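Local coordinates for pectinesterase A (Erwinia chrysanthemi, PDB 2NTP), which hydrolyses the methyl esters of pectin's galacturonate units, releasing methanol in the first step of plant tissue maceration and soft rot, at residues W83-S88 with Y152-Y157; G172-I177 with L241-H246; T182-N187 with S331-D336. All blocks are in the same frame, centred on the assembly; numbering follows the deposited sequence.

Contact 1: residues W83-S88 with Y152-Y157; sequences WGTAGS and YQDTLY. With ADA (alpha-D-galactopyranuronic acid), chain C; ADA (alpha-D-galactopyranuronic acid), chain B; ADA (alpha-D-galactopyranuronic acid), chain D; ADA (alpha-D-galactopyranuronic acid), chain E.
The phenol ring of Tyr-157 presents its edge to Ala-86, whose CA lies close to the ring plane at 4.2 Å from CE2, while the ring also stacks with Phe-178 and Tyr-134. Ala-86 CB meets the same edge atom, and the methyl of Thr-85 comes in obliquely beside CD2. The second flat group is the carboxylate of Asp-154. Thr-85 CG2 lies 3.4 Å from its OD2, the two side chains crossing at about a right angle; with OG1 beside the backbone N (chi1 -60°), the methyl lies anti to that N and meets the carboxylate. OD2 also takes a weak hydrogen bond from O2 of the chain D galacturonate. On the other branch, OD1 stands 2.6 Å from O6A of the chain C sugar. That same O6A receives a nearly straight bond from the third flat group, the amide of Gln-153, with NE2 at 2.8 Å and an angle of 167°. NE2 reaches O3 of the chain E sugar as well, and Thr-128 holds OE1, which fixes which way the amide is turned. The weakly bonded helical turn 84-87 offers the amides of Thr-85 and Ala-86 to the chain B carboxylate: Ala-86 N points straight at O6B (2.8 Å, 174°), whereas the bond from Thr-85 N to O6A is long and weak. Ser-88 ties the turn from within by giving both N and OG to Thr-85 O. No hydrogen bond joins the segments directly; they touch by van der Waals contact and both bind the oligosaccharide. The Gln-153 amide is placed on O6A as expected of a residue that steadies the charge developing during hydrolysis, while the proton donor Asp-154 stands beside the same carboxyl group, consistent with its role toward the leaving group.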
loop_
_atom_site.group_PDB
_atom_site.type_symbol
_atom_site.label_atom_id
_atom_site.label_comp_id
_atom_site.label_asym_id
_atom_site.label_seq_id
_atom_site.Cartn_x
_atom_site.Cartn_y
_atom_site.Cartn_z
ATOM N N TRP A 83 -3.594 -18.482 -1.742
ATOM C CA TRP A 83 -4.115 -17.249 -2.333
ATOM C C TRP A 83 -3.015 -16.459 -3.045
ATOM O O TRP A 83 -3.245 -15.886 -4.118
ATOM C CB TRP A 83 -4.780 -16.378 -1.268
ATOM C CG TRP A 83 -6.173 -16.801 -0.928
ATOM C CD1 TRP A 83 -6.567 -17.530 0.158
ATOM C CD2 TRP A 83 -7.363 -16.522 -1.678
ATOM N NE1 TRP A 83 -7.931 -17.720 0.133
ATOM C CE2 TRP A 83 -8.443 -17.114 -0.985
ATOM C CE3 TRP A 83 -7.623 -15.830 -2.870
ATOM C CZ2 TRP A 83 -9.764 -17.039 -1.445
ATOM C CZ3 TRP A 83 -8.939 -15.755 -3.328
ATOM C CH2 TRP A 83 -9.990 -16.357 -2.614
ATOM N N GLY A 84 -1.824 -16.440 -2.447
ATOM C CA GLY A 84 -0.712 -15.645 -2.954
ATOM C C GLY A 84 -0.859 -14.189 -2.555
ATOM O O GLY A 84 -1.896 -13.791 -2.027
ATOM N N THR A 85 0.170 -13.391 -2.831
ATOM C CA THR A 85 0.206 -11.988 -2.388
ATOM C C THR A 85 -0.891 -11.129 -3.029
ATOM O O THR A 85 -1.704 -10.525 -2.314
ATOM C CB THR A 85 1.601 -11.368 -2.586
ATOM O OG1 THR A 85 2.556 -12.115 -1.822
ATOM C CG2 THR A 85 1.631 -9.913 -2.118
ATOM N N ALA A 86 -0.927 -11.090 -4.362
ATOM C CA ALA A 86 -2.016 -10.411 -5.063
ATOM C C ALA A 86 -3.383 -10.916 -4.574
ATOM O O ALA A 86 -4.262 -10.120 -4.217
ATOM C CB ALA A 86 -1.872 -10.575 -6.580
ATOM N N GLY A 87 -3.530 -12.240 -4.512
ATOM C CA GLY A 87 -4.783 -12.882 -4.116
ATOM C C GLY A 87 -5.250 -12.637 -2.693
ATOM O O GLY A 87 -6.412 -12.886 -2.375
ATOM N N SER A 88 -4.356 -12.143 -1.839
ATOM C CA SER A 88 -4.666 -11.932 -0.420
ATOM C C SER A 88 -5.414 -10.629 -0.140
ATOM O O SER A 88 -5.874 -10.405 0.984
ATOM C CB SER A 88 -3.376 -11.943 0.408
ATOM O OG SER A 88 -2.662 -10.721 0.258
ATOM N N TYR A 152 0.216 -5.537 8.128
ATOM C CA TYR A 152 1.581 -5.695 8.600
ATOM C C TYR A 152 2.487 -5.803 7.370
ATOM O O TYR A 152 2.976 -4.790 6.869
ATOM C CB TYR A 152 1.704 -6.909 9.537
ATOM C CG TYR A 152 0.966 -6.759 10.859
ATOM C CD1 TYR A 152 1.593 -6.188 11.970
ATOM C CD2 TYR A 152 -0.355 -7.189 11.000
ATOM C CE1 TYR A 152 0.918 -6.045 13.188
ATOM C CE2 TYR A 152 -1.036 -7.052 12.218
ATOM C CZ TYR A 152 -0.392 -6.489 13.305
ATOM O OH TYR A 152 -1.059 -6.356 14.514
ATOM N N GLN A 153 2.685 -7.014 6.866
ATOM C CA GLN A 153 3.495 -7.200 5.664
ATOM C C GLN A 153 2.677 -6.920 4.407
ATOM O O GLN A 153 1.597 -7.497 4.224
ATOM C CB GLN A 153 4.072 -8.615 5.628
ATOM C CG GLN A 153 5.070 -8.856 4.483
ATOM C CD GLN A 153 5.851 -10.149 4.651
ATOM O OE1 GLN A 153 5.669 -10.874 5.624
ATOM N NE2 GLN A 153 6.735 -10.434 3.703
ATOM N N ASP A 154 3.195 -6.039 3.548
ATOM C CA ASP A 154 2.599 -5.790 2.221
ATOM C C ASP A 154 1.205 -5.125 2.263
ATOM O O ASP A 154 0.327 -5.415 1.444
ATOM C CB ASP A 154 2.549 -7.099 1.392
ATOM C CG ASP A 154 3.905 -7.489 0.808
ATOM O OD1 ASP A 154 4.941 -6.964 1.269
ATOM O OD2 ASP A 154 3.939 -8.326 -0.119
ATOM N N THR A 155 1.008 -4.206 3.203
ATOM C CA THR A 155 -0.299 -3.545 3.363
ATOM C C THR A 155 -0.879 -2.956 2.066
ATOM O O THR A 155 -2.036 -3.212 1.735
ATOM C CB THR A 155 -0.217 -2.446 4.437
ATOM O OG1 THR A 155 0.280 -3.027 5.651
ATOM C CG2 THR A 155 -1.601 -1.810 4.685
ATOM N N LEU A 156 -0.068 -2.174 1.354
ATOM C CA LEU A 156 -0.504 -1.473 0.143
ATOM C C LEU A 156 0.316 -1.881 -1.078
ATOM O O LEU A 156 1.527 -1.646 -1.130
ATOM C CB LEU A 156 -0.427 0.042 0.338
ATOM C CG LEU A 156 -0.761 0.885 -0.901
ATOM C CD1 LEU A 156 -2.176 0.589 -1.431
ATOM C CD2 LEU A 156 -0.594 2.378 -0.592
ATOM N N TYR A 157 -0.374 -2.466 -2.055
ATOM C CA TYR A 157 0.230 -2.971 -3.286
ATOM C C TYR A 157 -0.223 -2.033 -4.401
ATOM O O TYR A 157 -1.380 -2.068 -4.806
ATOM C CB TYR A 157 -0.279 -4.398 -3.548
ATOM C CG TYR A 157 0.448 -5.223 -4.608
ATOM C CD1 TYR A 157 1.398 -4.659 -5.465
ATOM C CD2 TYR A 157 0.163 -6.585 -4.755
ATOM C CE1 TYR A 157 2.048 -5.434 -6.440
ATOM C CE2 TYR A 157 0.800 -7.361 -5.723
ATOM C CZ TYR A 157 1.741 -6.786 -6.553
ATOM O OH TYR A 157 2.366 -7.564 -7.506
HETATM C C1 ADA C . 9.349 -11.844 1.307
HETATM C C2 ADA C . 9.825 -12.333 -0.057
HETATM C C3 ADA C . 10.235 -11.139 -0.923
HETATM C C4 ADA C . 9.097 -10.116 -0.984
HETATM C C5 ADA C . 8.731 -9.688 0.439
HETATM C C6 ADA C . 7.612 -8.680 0.500
HETATM O O2 ADA C . 10.924 -13.233 0.124
HETATM O O3 ADA C . 10.590 -11.590 -2.238
HETATM O O4 ADA C . 7.946 -10.723 -1.583
HETATM O O5 ADA C . 8.323 -10.857 1.166
HETATM O O6B ADA C . 7.598 -7.684 -0.266
HETATM O O6A ADA C . 6.724 -8.887 1.352
HETATM C C1 ADA B . 5.738 -12.646 -6.668
HETATM C C2 ADA B . 5.722 -11.855 -7.977
HETATM C C3 ADA B . 4.621 -10.792 -7.958
HETATM C C4 ADA B . 3.269 -11.405 -7.580
HETATM C C5 ADA B . 3.406 -12.175 -6.266
HETATM C C6 ADA B . 2.116 -12.842 -5.869
HETATM O O2 ADA B . 6.999 -11.237 -8.145
HETATM O O3 ADA B . 4.551 -10.118 -9.226
HETATM O O4 ADA B . 2.825 -12.321 -8.592
HETATM O O5 ADA B . 4.434 -13.169 -6.392
HETATM O O6B ADA B . 1.047 -12.200 -5.953
HETATM O O6A ADA B . 2.167 -14.021 -5.464
HETATM C C1 ADA D . 7.354 -10.125 -2.754
HETATM C C2 ADA D . 5.897 -10.587 -2.881
HETATM C C3 ADA D . 5.856 -12.089 -3.145
HETATM C C4 ADA D . 6.696 -12.436 -4.374
HETATM C C5 ADA D . 8.127 -11.932 -4.180
HETATM C C6 ADA D . 8.957 -12.215 -5.398
HETATM O O2 ADA D . 5.167 -10.301 -1.681
HETATM O O3 ADA D . 4.504 -12.538 -3.297
HETATM O O4 ADA D . 6.148 -11.831 -5.553
HETATM O O5 ADA D . 8.133 -10.520 -3.897
HETATM O O6B ADA D . 9.505 -11.256 -5.989
HETATM O O6A ADA D . 9.065 -13.408 -5.770
HETATM C C1 ADA E . 11.751 -10.017 5.134
HETATM C C2 ADA E . 10.344 -10.616 5.100
HETATM C C3 ADA E . 10.362 -12.003 4.461
HETATM C C4 ADA E . 11.135 -12.004 3.138
HETATM C C5 ADA E . 12.502 -11.337 3.284
HETATM C C6 ADA E . 13.180 -11.252 1.944
HETATM O O2 ADA E . 9.849 -10.726 6.435
HETATM O O3 ADA E . 9.020 -12.464 4.251
HETATM O O4 ADA E . 10.407 -11.302 2.124
HETATM O O5 ADA E . 12.323 -10.021 3.822
HETATM O O6B ADA E . 13.719 -10.175 1.616
HETATM O O6A ADA E . 13.180 -12.260 1.201
#

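Contact 2: residues G172-I177 with L241-H246; sequences GTVDFI and LGRPWH. With ADA (alpha-D-galactopyranuronic acid), chain D; ADA (alpha-D-galactopyranuronic acid), chain E; ADA (alpha-D-galactopyranuronic acid), chain C.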
loop_
_atom_site.group_PDB
_atom_site.type_symbol
_atom_site.label_atom_id
_atom_site.label_comp_id
_atom_site.label_asym_id
_atom_site.label_seq_id
_atom_site.Cartn_x
_atom_site.Cartn_y
_atom_site.Cartn_z
ATOM N N GLY A 172 2.007 -0.647 8.788
ATOM C CA GLY A 172 2.589 -1.923 8.397
ATOM C C GLY A 172 3.992 -2.147 8.920
ATOM O O GLY A 172 4.513 -1.370 9.727
ATOM N N THR A 173 4.606 -3.218 8.433
ATOM C CA THR A 173 5.940 -3.616 8.867
ATOM C C THR A 173 6.880 -3.743 7.665
ATOM O O THR A 173 7.619 -2.804 7.339
ATOM C CB THR A 173 5.877 -4.940 9.659
ATOM O OG1 THR A 173 5.137 -5.903 8.903
ATOM C CG2 THR A 173 5.173 -4.731 11.002
ATOM N N VAL A 174 6.822 -4.886 6.989
ATOM C CA VAL A 174 7.734 -5.177 5.880
ATOM C C VAL A 174 7.111 -4.796 4.542
ATOM O O VAL A 174 6.064 -5.327 4.167
ATOM C CB VAL A 174 8.129 -6.682 5.868
ATOM C CG1 VAL A 174 8.816 -7.070 4.548
ATOM C CG2 VAL A 174 9.017 -7.017 7.065
ATOM N N ASP A 175 7.767 -3.874 3.830
ATOM C CA ASP A 175 7.382 -3.506 2.467
ATOM C C ASP A 175 5.919 -3.072 2.397
ATOM O O ASP A 175 5.178 -3.523 1.519
ATOM C CB ASP A 175 7.640 -4.678 1.491
ATOM C CG ASP A 175 9.104 -5.117 1.451
ATOM O OD1 ASP A 175 9.958 -4.450 2.057
ATOM O OD2 ASP A 175 9.404 -6.147 0.799
ATOM N N PHE A 176 5.491 -2.213 3.326
ATOM C CA PHE A 176 4.052 -1.962 3.455
ATOM C C PHE A 176 3.452 -1.019 2.408
ATOM O O PHE A 176 2.230 -0.890 2.314
ATOM C CB PHE A 176 3.578 -1.721 4.908
ATOM C CG PHE A 176 4.025 -0.417 5.539
ATOM C CD1 PHE A 176 3.297 0.760 5.345
ATOM C CD2 PHE A 176 5.119 -0.390 6.408
ATOM C CE1 PHE A 176 3.676 1.961 5.971
ATOM C CE2 PHE A 176 5.504 0.803 7.050
ATOM C CZ PHE A 176 4.786 1.979 6.825
ATOM N N ILE A 177 4.317 -0.386 1.621
ATOM C CA ILE A 177 3.914 0.244 0.364
ATOM C C ILE A 177 4.865 -0.318 -0.671
ATOM O O ILE A 177 6.064 -0.077 -0.595
ATOM C CB ILE A 177 4.041 1.784 0.384
ATOM C CG1 ILE A 177 3.196 2.388 1.513
ATOM C CG2 ILE A 177 3.626 2.363 -0.978
ATOM C CD1 ILE A 177 3.512 3.863 1.809
ATOM N N LEU A 241 13.682 3.156 5.010
ATOM C CA LEU A 241 12.793 3.960 4.170
ATOM C C LEU A 241 12.343 3.185 2.938
ATOM O O LEU A 241 11.241 3.394 2.432
ATOM C CB LEU A 241 13.483 5.252 3.734
ATOM C CG LEU A 241 13.754 6.303 4.814
ATOM C CD1 LEU A 241 14.618 7.411 4.246
ATOM C CD2 LEU A 241 12.449 6.857 5.378
ATOM N N GLY A 242 13.200 2.284 2.473
ATOM C CA GLY A 242 12.900 1.502 1.285
ATOM C C GLY A 242 13.994 0.496 0.997
ATOM O O GLY A 242 15.130 0.660 1.438
ATOM N N ARG A 243 13.623 -0.558 0.276
ATOM C CA ARG A 243 14.575 -1.499 -0.315
ATOM C C ARG A 243 14.081 -1.843 -1.730
ATOM O O ARG A 243 12.882 -1.750 -2.003
ATOM C CB ARG A 243 14.762 -2.740 0.567
ATOM C CG ARG A 243 13.495 -3.540 0.858
ATOM C CD ARG A 243 13.799 -4.758 1.730
ATOM N NE ARG A 243 12.626 -5.616 1.870
ATOM C CZ ARG A 243 12.654 -6.881 2.289
ATOM N NH1 ARG A 243 13.806 -7.455 2.621
ATOM N NH2 ARG A 243 11.528 -7.574 2.374
ATOM N N PRO A 244 14.997 -2.209 -2.644
ATOM C CA PRO A 244 14.587 -2.336 -4.044
ATOM C C PRO A 244 13.969 -3.688 -4.380
ATOM O O PRO A 244 14.667 -4.702 -4.391
ATOM C CB PRO A 244 15.906 -2.150 -4.821
ATOM C CG PRO A 244 17.005 -2.065 -3.779
ATOM C CD PRO A 244 16.432 -2.487 -2.467
ATOM N N TRP A 245 12.666 -3.694 -4.662
ATOM C CA TRP A 245 11.986 -4.927 -5.043
ATOM C C TRP A 245 12.106 -5.180 -6.539
ATOM O O TRP A 245 11.628 -4.392 -7.357
ATOM C CB TRP A 245 10.514 -4.903 -4.615
ATOM C CG TRP A 245 9.795 -6.188 -4.902
ATOM C CD1 TRP A 245 10.295 -7.456 -4.773
ATOM C CD2 TRP A 245 8.437 -6.334 -5.341
ATOM N NE1 TRP A 245 9.339 -8.380 -5.121
ATOM C CE2 TRP A 245 8.190 -7.720 -5.478
ATOM C CE3 TRP A 245 7.410 -5.427 -5.647
ATOM C CZ2 TRP A 245 6.950 -8.226 -5.897
ATOM C CZ3 TRP A 245 6.179 -5.927 -6.074
ATOM C CH2 TRP A 245 5.959 -7.319 -6.191
ATOM N N HIS A 246 12.766 -6.281 -6.881
ATOM C CA HIS A 246 12.857 -6.739 -8.260
ATOM C C HIS A 246 12.015 -8.004 -8.371
ATOM O O HIS A 246 12.508 -9.094 -8.082
ATOM C CB HIS A 246 14.323 -7.016 -8.623
ATOM C CG HIS A 246 15.172 -5.782 -8.694
ATOM N ND1 HIS A 246 15.750 -5.345 -9.867
ATOM C CD2 HIS A 246 15.527 -4.885 -7.742
ATOM C CE1 HIS A 246 16.434 -4.238 -9.634
ATOM N NE2 HIS A 246 16.314 -3.936 -8.352
HETATM C C1 ADA D . 7.354 -10.125 -2.754
HETATM C C2 ADA D . 5.897 -10.587 -2.881
HETATM C C3 ADA D . 5.856 -12.089 -3.145
HETATM C C4 ADA D . 6.696 -12.436 -4.374
HETATM C C5 ADA D . 8.127 -11.932 -4.180
HETATM C C6 ADA D . 8.957 -12.215 -5.398
HETATM O O2 ADA D . 5.167 -10.301 -1.681
HETATM O O3 ADA D . 4.504 -12.538 -3.297
HETATM O O4 ADA D . 6.148 -11.831 -5.553
HETATM O O5 ADA D . 8.133 -10.520 -3.897
HETATM O O6B ADA D . 9.505 -11.256 -5.989
HETATM O O6A ADA D . 9.065 -13.408 -5.770
HETATM C C1 ADA E . 11.751 -10.017 5.134
HETATM C C2 ADA E . 10.344 -10.616 5.100
HETATM C C3 ADA E . 10.362 -12.003 4.461
HETATM C C4 ADA E . 11.135 -12.004 3.138
HETATM C C5 ADA E . 12.502 -11.337 3.284
HETATM C C6 ADA E . 13.180 -11.252 1.944
HETATM O O2 ADA E . 9.849 -10.726 6.435
HETATM O O3 ADA E . 9.020 -12.464 4.251
HETATM O O4 ADA E . 10.407 -11.302 2.124
HETATM O O5 ADA E . 12.323 -10.021 3.822
HETATM O O6B ADA E . 13.719 -10.175 1.616
HETATM O O6A ADA E . 13.180 -12.260 1.201
HETATM C C1 ADA C . 9.349 -11.844 1.307
HETATM C C2 ADA C . 9.825 -12.333 -0.057
HETATM C C3 ADA C . 10.235 -11.139 -0.923
HETATM C C4 ADA C . 9.097 -10.116 -0.984
HETATM C C5 ADA C . 8.731 -9.688 0.439
HETATM C C6 ADA C . 7.612 -8.680 0.500
HETATM O O2 ADA C . 10.924 -13.233 0.124
HETATM O O3 ADA C . 10.590 -11.590 -2.238
HETATM O O4 ADA C . 7.946 -10.723 -1.583
HETATM O O5 ADA C . 8.323 -10.857 1.166
HETATM O O6B ADA C . 7.598 -7.684 -0.266
HETATM O O6A ADA C . 6.724 -8.887 1.352
#
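Val-174 is the first residue of 172-177 to meet the other segment, its CG1 lying 3.5 Å from NH2 of Arg-243; its CG2 turns instead towards O2 of the chain E galacturonate. At the next residue, the nucleophile Asp-175, the chain turns a corner and the carboxylate is gripped side-on by the guanidinium. Arg-243 NE gives a bond of 2.9 Å to the syn lone pair of OD1, and NH2 reaches OD2 at 3.0 Å from above the carboxylate plane. The two planes are 52° apart, which makes this a twisted two-point salt bridge. OD2 also stands 2.6 Å from O6B of the chain C sugar, placing the nucleophile beside the carboxyl group probably esterified in a substrate. Extended from CG to NE, Arg-243 carries its far nitrogens on to the chain E sugar, where NH1 and NH2 both bond to O5. Trp-245 bonds through NE1 to O6B of the chain D sugar (3.0 Å). The first segment bridges strands 169-172 and 178-179 and the second leaves strand 239-242; Tyr-206 and Ala-209 of strand 205-210, together with Met-282 of strand 282-285, pack around Asp-175.

Contact 3: residues T182-N187 with S331-D336; sequences TALFNN and SKVLGD
Leu-184 reaches from strand 182-186 to the short helix carrying Val-333, and its CB and its CD2 tip meet different residues. CB lies 4.2 Å from Val-333 CG1, the branch by which that valine faces the strand. With CG anti to the backbone N (chi1 176°), the side chain runs on to its tip at CD2, which sits 4.0 Å from Leu-334 CG and close to CD1 of the same residue. The two leucines cross at about a right angle, so the end of one lies over the branch point of the other. Val-333 is shared: its CG1 also touches Thr-182 CG2 at 3.8 Å, and that threonine methyl approaches the carbonyl oxygen of Val-333 as well. The hydroxyl of Thr-182 takes no part here, being hydrogen-bonded to the backbone O of Tyr-218. Strand 182-186 belongs to one turn of the right-handed parallel beta-helix of the pectin lyase-like clan and lies in its parallel sheet between strands 162-166 and 220-223. As in any strand, side chains alternate: Thr-182 and Leu-184 face the helix, whereas Ala-183 points away from it. The C-terminal helix 330-334 therefore packs on the outer surface of the coil. Adjacent strands widen the apolar patch, with Phe-164 touching both Leu-184 and Leu-334, and Val-221 packing beside Leu-184. Gly-335, with a positive phi of 62°, is where the chain leaves helical geometry, and its N makes a weak bond back to Ser-331 O. Arg-162, from strand 162-166, holds this exit through NH2, which bonds to Leu-334 O and forms a salt bridge with Asp-336 OD1.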
loop_
_atom_site.group_PDB
_atom_site.type_symbol
_atom_site.label_atom_id
_atom_site.label_comp_id
_atom_site.label_asym_id
_atom_site.label_seq_id
_atom_site.Cartn_x
_atom_site.Cartn_y
_atom_site.Cartn_z
ATOM N N THR A 182 2.708 4.412 -10.141
ATOM C CA THR A 182 3.018 5.792 -9.813
ATOM C C THR A 182 2.048 6.151 -8.695
ATOM O O THR A 182 0.850 6.302 -8.929
ATOM C CB THR A 182 2.822 6.724 -11.025
ATOM O OG1 THR A 182 3.718 6.334 -12.080
ATOM C CG2 THR A 182 3.094 8.170 -10.641
ATOM N N ALA A 183 2.566 6.244 -7.475
ATOM C CA ALA A 183 1.722 6.462 -6.313
ATOM C C ALA A 183 2.225 7.665 -5.536
ATOM O O ALA A 183 3.368 7.682 -5.064
ATOM C CB ALA A 183 1.695 5.213 -5.423
ATOM N N LEU A 184 1.367 8.675 -5.434
ATOM C CA LEU A 184 1.685 9.922 -4.749
ATOM C C LEU A 184 0.932 9.971 -3.426
ATOM O O LEU A 184 -0.275 9.706 -3.380
ATOM C CB LEU A 184 1.301 11.127 -5.626
ATOM C CG LEU A 184 1.479 12.541 -5.055
ATOM C CD1 LEU A 184 2.961 12.859 -4.791
ATOM C CD2 LEU A 184 0.877 13.573 -5.997
ATOM N N PHE A 185 1.654 10.311 -2.359
ATOM C CA PHE A 185 1.090 10.362 -1.016
ATOM C C PHE A 185 1.296 11.768 -0.483
ATOM O O PHE A 185 2.430 12.260 -0.452
ATOM C CB PHE A 185 1.789 9.346 -0.097
ATOM C CG PHE A 185 1.717 7.928 -0.595
ATOM C CD1 PHE A 185 2.624 7.455 -1.549
ATOM C CD2 PHE A 185 0.732 7.067 -0.120
ATOM C CE1 PHE A 185 2.544 6.147 -2.017
ATOM C CE2 PHE A 185 0.647 5.760 -0.580
ATOM C CZ PHE A 185 1.549 5.297 -1.531
ATOM N N ASN A 186 0.210 12.421 -0.084
ATOM C CA ASN A 186 0.310 13.757 0.495
ATOM C C ASN A 186 -0.416 13.874 1.826
ATOM O O ASN A 186 -1.573 13.465 1.952
ATOM C CB ASN A 186 -0.191 14.829 -0.473
ATOM C CG ASN A 186 0.043 16.240 0.057
ATOM O OD1 ASN A 186 -0.894 16.929 0.458
ATOM N ND2 ASN A 186 1.300 16.649 0.110
ATOM N N ASN A 187 0.272 14.441 2.814
ATOM C CA ASN A 187 -0.290 14.624 4.154
ATOM C C ASN A 187 -0.782 13.310 4.762
ATOM O O ASN A 187 -1.876 13.238 5.326
ATOM C CB ASN A 187 -1.393 15.696 4.149
ATOM C CG ASN A 187 -1.788 16.135 5.544
ATOM O OD1 ASN A 187 -0.942 16.265 6.430
ATOM N ND2 ASN A 187 -3.077 16.366 5.748
ATOM N N SER A 331 1.313 18.070 -10.074
ATOM C CA SER A 331 1.098 18.248 -11.508
ATOM C C SER A 331 2.026 17.368 -12.352
ATOM O O SER A 331 1.590 16.744 -13.325
ATOM C CB SER A 331 1.273 19.722 -11.890
ATOM O OG SER A 331 1.130 19.905 -13.285
ATOM N N LYS A 332 3.300 17.316 -11.975
ATOM C CA LYS A 332 4.283 16.538 -12.730
ATOM C C LYS A 332 4.123 15.038 -12.510
ATOM O O LYS A 332 4.210 14.255 -13.455
ATOM C CB LYS A 332 5.707 16.977 -12.395
ATOM C CG LYS A 332 6.034 18.379 -12.878
ATOM C CD LYS A 332 7.472 18.491 -13.321
ATOM C CE LYS A 332 7.712 19.814 -14.031
ATOM N NZ LYS A 332 8.809 19.695 -15.030
ATOM N N VAL A 333 3.878 14.645 -11.262
ATOM C CA VAL A 333 3.773 13.228 -10.914
ATOM C C VAL A 333 2.515 12.592 -11.511
ATOM O O VAL A 333 2.563 11.468 -12.021
ATOM C CB VAL A 333 3.841 13.009 -9.379
ATOM C CG1 VAL A 333 3.667 11.535 -9.028
ATOM C CG2 VAL A 333 5.169 13.519 -8.837
ATOM N N LEU A 334 1.399 13.317 -11.466
ATOM C CA LEU A 334 0.114 12.763 -11.925
ATOM C C LEU A 334 -0.249 13.129 -13.368
ATOM O O LEU A 334 -1.222 12.612 -13.919
ATOM C CB LEU A 334 -1.016 13.139 -10.961
ATOM C CG LEU A 334 -0.883 12.650 -9.513
ATOM C CD1 LEU A 334 -2.092 13.098 -8.721
ATOM C CD2 LEU A 334 -0.719 11.125 -9.422
ATOM N N GLY A 335 0.530 14.024 -13.969
ATOM C CA GLY A 335 0.315 14.422 -15.357
ATOM C C GLY A 335 -1.027 15.089 -15.583
ATOM O O GLY A 335 -1.397 16.026 -14.863
ATOM N N ASP A 336 -1.766 14.595 -16.575
ATOM C CA ASP A 336 -3.038 15.208 -16.961
ATOM C C ASP A 336 -4.224 14.849 -16.053
ATOM O O ASP A 336 -5.366 15.226 -16.334
ATOM C CB ASP A 336 -3.366 14.950 -18.449
ATOM C CG ASP A 336 -3.649 13.477 -18.774
ATOM O OD1 ASP A 336 -3.710 12.622 -17.865
ATOM O OD2 ASP A 336 -3.823 13.173 -19.977
#

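Contacts 1 and 2 flank one catalytic cleft, their centres about 12 Å apart, and both touch the sugars of chains C, D and E; the loops 152-157 and 172-177 are neighbours, with a probable backbone hydrogen bond from Thr-173 N to Tyr-152 O. Both are buried, but contact 1 meets directly through methyl and ring contacts and uses its polar groups on the sugars, whereas contact 2 has a direct salt bridge. Contact 3 is also buried, yet it lies on the outer side of the coil, away from the annotated sites, and is mainly apolar, with no hydrogen bond between its segments. Phe-185 connects the regions, packing on Leu-156 of contact 1 and Ile-177 of contact 2.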